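Local coordinates for peptidyl tryptophan dihydroxylase (Pseudomonas putida, PDB 7CTQ), which uses a bound FAD to dihydroxylate a peptidyl tryptophan, a step essential for forming a tryptophylquinone cofactor, probably that of quinohemoprotein amine dehydrogenase, at residues A[173-177]-A[222-228]; A[179-185]-A[196-200]. All coordinates share one frame; numbering follows the deposited sequence.

Overall arrangement
Both contacts are built on one mixed β-sheet, and strands 173-179 and 182-188, neighbours in chain and sheet, carry one segment each. Contact 1 (173-177 with 222-228) sets a short helix against one face of strand 173-179; it is only partly buried, far from the centre of the chain, and combines alanine-leucine packing with a single carboxylate-hydroxyl bond. Contact 2 (179-185 with 196-200) lies within the sheet, is buried, and relies on backbone hydrogen bonding, with large aromatic and polar side chains facing the flavin side. Their centres are about 12 Å apart, and they meet where W185 packs on S174 and A175, and E177 O probably accepts from A184 N.

Contact 1 of 2, residues A[173-177]-A[222-228]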
# COMPACT_ATOMS: atom_id res chain seq x y z
N ALA A 173 8.63 10.45 -21.67
CA ALA A 173 7.53 11.28 -21.20
C ALA A 173 6.48 10.40 -20.53
O ALA A 173 6.52 9.16 -20.61
CB ALA A 173 6.91 12.09 -22.34
N SER A 174 5.54 11.05 -19.87
CA SER A 174 4.38 10.38 -19.29
C SER A 174 3.23 11.38 -19.26
O SER A 174 3.43 12.58 -19.46
CB SER A 174 4.69 9.82 -17.90
OG SER A 174 4.91 10.86 -16.96
N ALA A 175 2.02 10.87 -19.03
CA ALA A 175 0.87 11.77 -18.97
C ALA A 175 -0.28 11.11 -18.22
O ALA A 175 -0.37 9.88 -18.11
CB ALA A 175 0.40 12.20 -20.36
N VAL A 176 -1.17 11.97 -17.71
CA VAL A 176 -2.43 11.60 -17.08
C VAL A 176 -3.52 12.49 -17.66
O VAL A 176 -3.33 13.71 -17.76
CB VAL A 176 -2.40 11.76 -15.55
CG1 VAL A 176 -3.51 10.91 -14.89
CG2 VAL A 176 -1.04 11.41 -14.99
N GLU A 177 -4.64 11.89 -18.06
CA GLU A 177 -5.78 12.68 -18.51
C GLU A 177 -7.06 12.10 -17.94
O GLU A 177 -7.26 10.88 -17.92
CB GLU A 177 -5.87 12.80 -20.04
CG GLU A 177 -6.10 11.49 -20.78
CD GLU A 177 -6.34 11.67 -22.29
OE1 GLU A 177 -6.87 12.72 -22.72
OE2 GLU A 177 -6.00 10.74 -23.04
N SER A 222 -7.50 9.90 -28.30
CA SER A 222 -6.80 10.75 -27.35
C SER A 222 -5.75 11.59 -28.06
O SER A 222 -4.79 11.04 -28.62
CB SER A 222 -6.16 9.92 -26.25
OG SER A 222 -5.31 10.73 -25.45
N ALA A 223 -5.90 12.92 -28.01
CA ALA A 223 -4.87 13.81 -28.55
C ALA A 223 -3.57 13.69 -27.78
O ALA A 223 -2.48 13.89 -28.34
CB ALA A 223 -5.36 15.26 -28.54
N LEU A 224 -3.65 13.36 -26.49
CA LEU A 224 -2.45 13.13 -25.69
C LEU A 224 -1.67 11.92 -26.20
O LEU A 224 -0.44 11.98 -26.33
CB LEU A 224 -2.84 12.93 -24.22
CG LEU A 224 -1.99 13.55 -23.13
CD1 LEU A 224 -1.40 14.89 -23.57
CD2 LEU A 224 -2.85 13.73 -21.89
N VAL A 225 -2.37 10.82 -26.50
CA VAL A 225 -1.70 9.65 -27.08
C VAL A 225 -0.98 10.03 -28.37
O VAL A 225 0.17 9.61 -28.61
CB VAL A 225 -2.73 8.52 -27.31
CG1 VAL A 225 -2.15 7.44 -28.21
CG2 VAL A 225 -3.16 7.90 -25.98
N THR A 226 -1.62 10.85 -29.21
CA THR A 226 -1.02 11.23 -30.49
C THR A 226 0.27 12.01 -30.29
O THR A 226 1.30 11.69 -30.90
CB THR A 226 -2.03 12.05 -31.32
OG1 THR A 226 -3.17 11.24 -31.63
CG2 THR A 226 -1.40 12.51 -32.62
N GLU A 227 0.22 13.03 -29.43
CA GLU A 227 1.40 13.84 -29.15
C GLU A 227 2.54 13.00 -28.61
O GLU A 227 3.66 13.02 -29.14
CB GLU A 227 1.05 14.95 -28.16
CG GLU A 227 2.13 16.01 -28.00
CD GLU A 227 1.60 17.34 -27.50
OE1 GLU A 227 2.19 18.39 -27.85
OE2 GLU A 227 0.59 17.33 -26.76
N LEU A 228 2.27 12.22 -27.56
CA LEU A 228 3.33 11.52 -26.85
C LEU A 228 3.92 10.37 -27.65
O LEU A 228 5.11 10.05 -27.48
CB LEU A 228 2.80 10.98 -25.52
CG LEU A 228 3.23 11.78 -24.30
CD1 LEU A 228 2.47 13.10 -24.25
CD2 LEU A 228 3.04 10.98 -23.02
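E177 reaches S222 because chi1 of 63° sets its CG between the backbone N and the carbonyl carbon, while the chain stays extended beyond CG, so that the carboxylate is carried out to the start of the helix. S222 answers with OG, which is held beside its own carbonyl carbon and turns toward the carboxylate. The hydroxyl donates to the carboxylate on its syn side, 20° out of plane, with S222 OG to E177 OE2 at a short 2.5 Å. The same oxygen accepts from the helix: V225 N lies 3.1 Å from S222 OG, an N-cap bond. Serine suits the place because one hydroxyl can cap the first turn and still donate to the glutamate; a carboxylate beside a helix N-terminus probably also gains from the helix dipole.

Here helix 223-228 packs on one face of the β-sheet, nearly antiparallel to strand 173-177, with the axes 9.7 Å apart. Alternate strand residues, A173, A175 and E177, face it, and L224 and L228, one turn apart, project back. Small alanines let the leucines come close to the strand: A175 CB is 3.9 Å from L224 CG and also 3.9 Å from L228 CD2. L224 CD2 additionally lies 3.7 Å from E177 CB, so the glutamate's aliphatic part joins the apolar layer while its carboxylate serves the cap. Both leucines also touch Q73 of the adjoining strand 67-76.

Contact 2 of 2, residues A[179-185]-A[196-200]; sequences LADGWAW and WQVTL. With FAD (flavin-adenine dinucleotide), chain C.
The antiparallel β-hairpin of strands 182-188 and 193-201 brings its sheet face bearing W183, W185, Q197 and T199 to the flavin pocket, where Q197 is one of the residues around FAD. Two hydrogen-bonded pairs hold the hairpin strands together. W185 and Q197 exchange bonds of 2.8 Å both ways, W185 N to Q197 O and Q197 N to W185 O, while T199 N donates to W183 O at 2.8 Å and W183 N returns a longer bond to T199 O.

On the flavin-side face, T199 lies over one face of the W183 indole: its CB is 3.9 Å from the centroid of the five-membered ring, a CH-pi contact offset toward the rim. A chi1 of 59° on W183 swings the ring alongside T199, and a β-branched threonine offers both a carbon for the ring and a hydroxyl, which bonds to S160. The ring's NE1 bonds to Y325. Q197 runs beside the same indole, its amide plane 82° from the ring plane, and its NE2 comes within 3.8 Å of W185 CB. Its OE1 lies 3.5 Å from FAD C6 and accepts a hydrogen bond from the Y195 hydroxyl, which helps fix the rotation of the amide.

The opposite face is mostly apolar. V198 CG2 meets L179 CD1 at 3.5 Å, and the small A184 sits by the W196 indole. On this side W196 and L200 pack against helix 208-220, whose R218 forms a salt bridge with D181, while strands 158-166 and 173-179 flank the hairpin within the sheet.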
# COMPACT_ATOMS: atom_id res chain seq x y z
N LEU A 179 -10.81 11.33 -18.36
CA LEU A 179 -11.80 11.05 -19.39
C LEU A 179 -13.21 11.17 -18.81
O LEU A 179 -13.40 11.36 -17.61
CB LEU A 179 -11.56 9.66 -19.99
CG LEU A 179 -10.09 9.32 -20.23
CD1 LEU A 179 -9.94 7.83 -20.42
CD2 LEU A 179 -9.54 10.08 -21.44
N ALA A 180 -14.20 11.04 -19.70
CA ALA A 180 -15.59 11.21 -19.28
C ALA A 180 -16.03 10.12 -18.31
O ALA A 180 -16.84 10.38 -17.41
CB ALA A 180 -16.50 11.25 -20.51
N ASP A 181 -15.53 8.90 -18.48
CA ASP A 181 -15.97 7.72 -17.73
C ASP A 181 -14.78 6.96 -17.17
O ASP A 181 -14.84 5.74 -16.96
CB ASP A 181 -16.85 6.82 -18.60
CG ASP A 181 -16.10 6.26 -19.82
OD1 ASP A 181 -15.10 6.89 -20.24
OD2 ASP A 181 -16.49 5.21 -20.35
N GLY A 182 -13.67 7.66 -16.94
CA GLY A 182 -12.48 7.01 -16.44
C GLY A 182 -11.32 7.99 -16.48
O GLY A 182 -11.50 9.18 -16.70
N TRP A 183 -10.13 7.44 -16.27
CA TRP A 183 -8.92 8.23 -16.43
C TRP A 183 -7.85 7.31 -16.99
O TRP A 183 -7.90 6.09 -16.84
CB TRP A 183 -8.47 8.91 -15.11
CG TRP A 183 -8.21 7.95 -13.99
CD1 TRP A 183 -9.12 7.44 -13.10
CD2 TRP A 183 -6.94 7.38 -13.64
NE1 TRP A 183 -8.49 6.59 -12.22
CE2 TRP A 183 -7.16 6.54 -12.52
CE3 TRP A 183 -5.65 7.52 -14.15
CZ2 TRP A 183 -6.12 5.82 -11.92
CZ3 TRP A 183 -4.62 6.81 -13.54
CH2 TRP A 183 -4.86 5.96 -12.44
N ALA A 184 -6.87 7.92 -17.65
CA ALA A 184 -5.81 7.15 -18.29
C ALA A 184 -4.45 7.63 -17.81
O ALA A 184 -4.24 8.82 -17.56
CB ALA A 184 -5.90 7.24 -19.83
N TRP A 185 -3.53 6.68 -17.67
CA TRP A 185 -2.12 6.95 -17.42
C TRP A 185 -1.31 6.35 -18.56
O TRP A 185 -1.57 5.23 -18.99
CB TRP A 185 -1.69 6.32 -16.09
CG TRP A 185 -0.23 6.05 -15.97
CD1 TRP A 185 0.39 4.83 -16.04
CD2 TRP A 185 0.80 7.01 -15.72
NE1 TRP A 185 1.74 4.98 -15.86
CE2 TRP A 185 2.02 6.31 -15.66
CE3 TRP A 185 0.80 8.40 -15.55
CZ2 TRP A 185 3.23 6.95 -15.43
CZ3 TRP A 185 2.01 9.04 -15.32
CH2 TRP A 185 3.21 8.31 -15.26
N TRP A 196 0.13 2.26 -21.79
CA TRP A 196 -1.10 3.03 -21.66
C TRP A 196 -2.10 2.21 -20.87
O TRP A 196 -2.31 1.03 -21.17
CB TRP A 196 -1.67 3.41 -23.03
CG TRP A 196 -2.99 4.15 -23.03
CD1 TRP A 196 -3.18 5.50 -23.04
CD2 TRP A 196 -4.30 3.56 -23.08
NE1 TRP A 196 -4.52 5.80 -23.08
CE2 TRP A 196 -5.23 4.62 -23.12
CE3 TRP A 196 -4.77 2.25 -23.11
CZ2 TRP A 196 -6.60 4.40 -23.16
CZ3 TRP A 196 -6.14 2.04 -23.15
CH2 TRP A 196 -7.03 3.10 -23.18
N GLN A 197 -2.70 2.83 -19.86
CA GLN A 197 -3.53 2.12 -18.91
C GLN A 197 -4.71 3.00 -18.56
O GLN A 197 -4.54 4.13 -18.09
CB GLN A 197 -2.73 1.73 -17.67
CG GLN A 197 -3.48 1.74 -16.36
CD GLN A 197 -2.55 1.96 -15.19
OE1 GLN A 197 -1.63 1.17 -14.95
NE2 GLN A 197 -2.76 3.06 -14.46
N VAL A 198 -5.91 2.51 -18.83
CA VAL A 198 -7.12 3.27 -18.59
C VAL A 198 -7.87 2.57 -17.48
O VAL A 198 -7.92 1.34 -17.42
CB VAL A 198 -7.98 3.43 -19.86
CG1 VAL A 198 -8.59 2.09 -20.30
CG2 VAL A 198 -9.05 4.49 -19.63
N THR A 199 -8.41 3.37 -16.57
CA THR A 199 -9.08 2.87 -15.38
C THR A 199 -10.55 3.21 -15.50
O THR A 199 -10.91 4.36 -15.76
CB THR A 199 -8.45 3.48 -14.12
OG1 THR A 199 -7.11 3.01 -14.01
CG2 THR A 199 -9.24 3.08 -12.86
N LEU A 200 -11.39 2.19 -15.36
CA LEU A 200 -12.81 2.32 -15.65
C LEU A 200 -13.58 1.45 -14.67
O LEU A 200 -13.02 0.57 -14.02
CB LEU A 200 -13.15 1.86 -17.08
CG LEU A 200 -12.35 2.43 -18.25
CD1 LEU A 200 -12.34 1.43 -19.40
CD2 LEU A 200 -12.97 3.75 -18.67
PA FAD C . 3.64 -7.11 -5.83
O1A FAD C . 4.48 -5.94 -6.14
O2A FAD C . 2.56 -7.37 -6.88
O5B FAD C . 4.57 -8.34 -5.56
C5B FAD C . 4.07 -9.69 -5.63
C4B FAD C . 5.23 -10.55 -6.07
O4B FAD C . 4.86 -11.94 -5.94
C3B FAD C . 5.68 -10.35 -7.52
O3B FAD C . 7.10 -10.43 -7.61
C2B FAD C . 4.97 -11.50 -8.26
O2B FAD C . 5.68 -11.96 -9.41
C1B FAD C . 5.01 -12.59 -7.18
N9A FAD C . 4.01 -13.65 -7.28
C8A FAD C . 2.70 -13.56 -7.66
N7A FAD C . 2.05 -14.70 -7.63
C5A FAD C . 3.02 -15.61 -7.24
C6A FAD C . 3.00 -17.00 -7.04
N6A FAD C . 1.92 -17.76 -7.22
N1A FAD C . 4.15 -17.61 -6.64
C2A FAD C . 5.24 -16.86 -6.46
N3A FAD C . 5.37 -15.54 -6.63
C4A FAD C . 4.23 -14.97 -7.01
N1 FAD C . 1.96 1.82 -7.45
C2 FAD C . 2.75 2.93 -7.59
O2 FAD C . 3.55 3.27 -6.72
N3 FAD C . 2.67 3.68 -8.75
C4 FAD C . 1.85 3.43 -9.83
O4 FAD C . 1.88 4.17 -10.81
C4X FAD C . 1.01 2.26 -9.67
N5 FAD C . 0.19 1.96 -10.64
C5X FAD C . -0.61 0.84 -10.49
C6 FAD C . -1.50 0.50 -11.51
C7 FAD C . -2.34 -0.60 -11.40
C7M FAD C . -3.28 -0.93 -12.53
C8 FAD C . -2.30 -1.39 -10.24
C8M FAD C . -3.19 -2.59 -10.10
C9 FAD C . -1.41 -1.06 -9.22
C9A FAD C . -0.58 0.05 -9.33
N10 FAD C . 0.33 0.40 -8.31
C10 FAD C . 1.13 1.52 -8.44
C1' FAD C . 0.38 -0.37 -7.07
C2' FAD C . 1.59 -1.28 -6.93
O2' FAD C . 1.75 -2.10 -8.09
C3' FAD C . 1.38 -2.16 -5.70
O3' FAD C . 0.97 -1.31 -4.63
C4' FAD C . 2.60 -2.94 -5.24
O4' FAD C . 3.31 -3.51 -6.35
C5' FAD C . 2.21 -4.03 -4.26
O5' FAD C . 3.40 -4.60 -3.71
P FAD C . 3.42 -6.08 -3.21
O1P FAD C . 2.36 -6.18 -2.09
O2P FAD C . 4.80 -6.50 -2.86
O3P FAD C . 2.88 -6.89 -4.46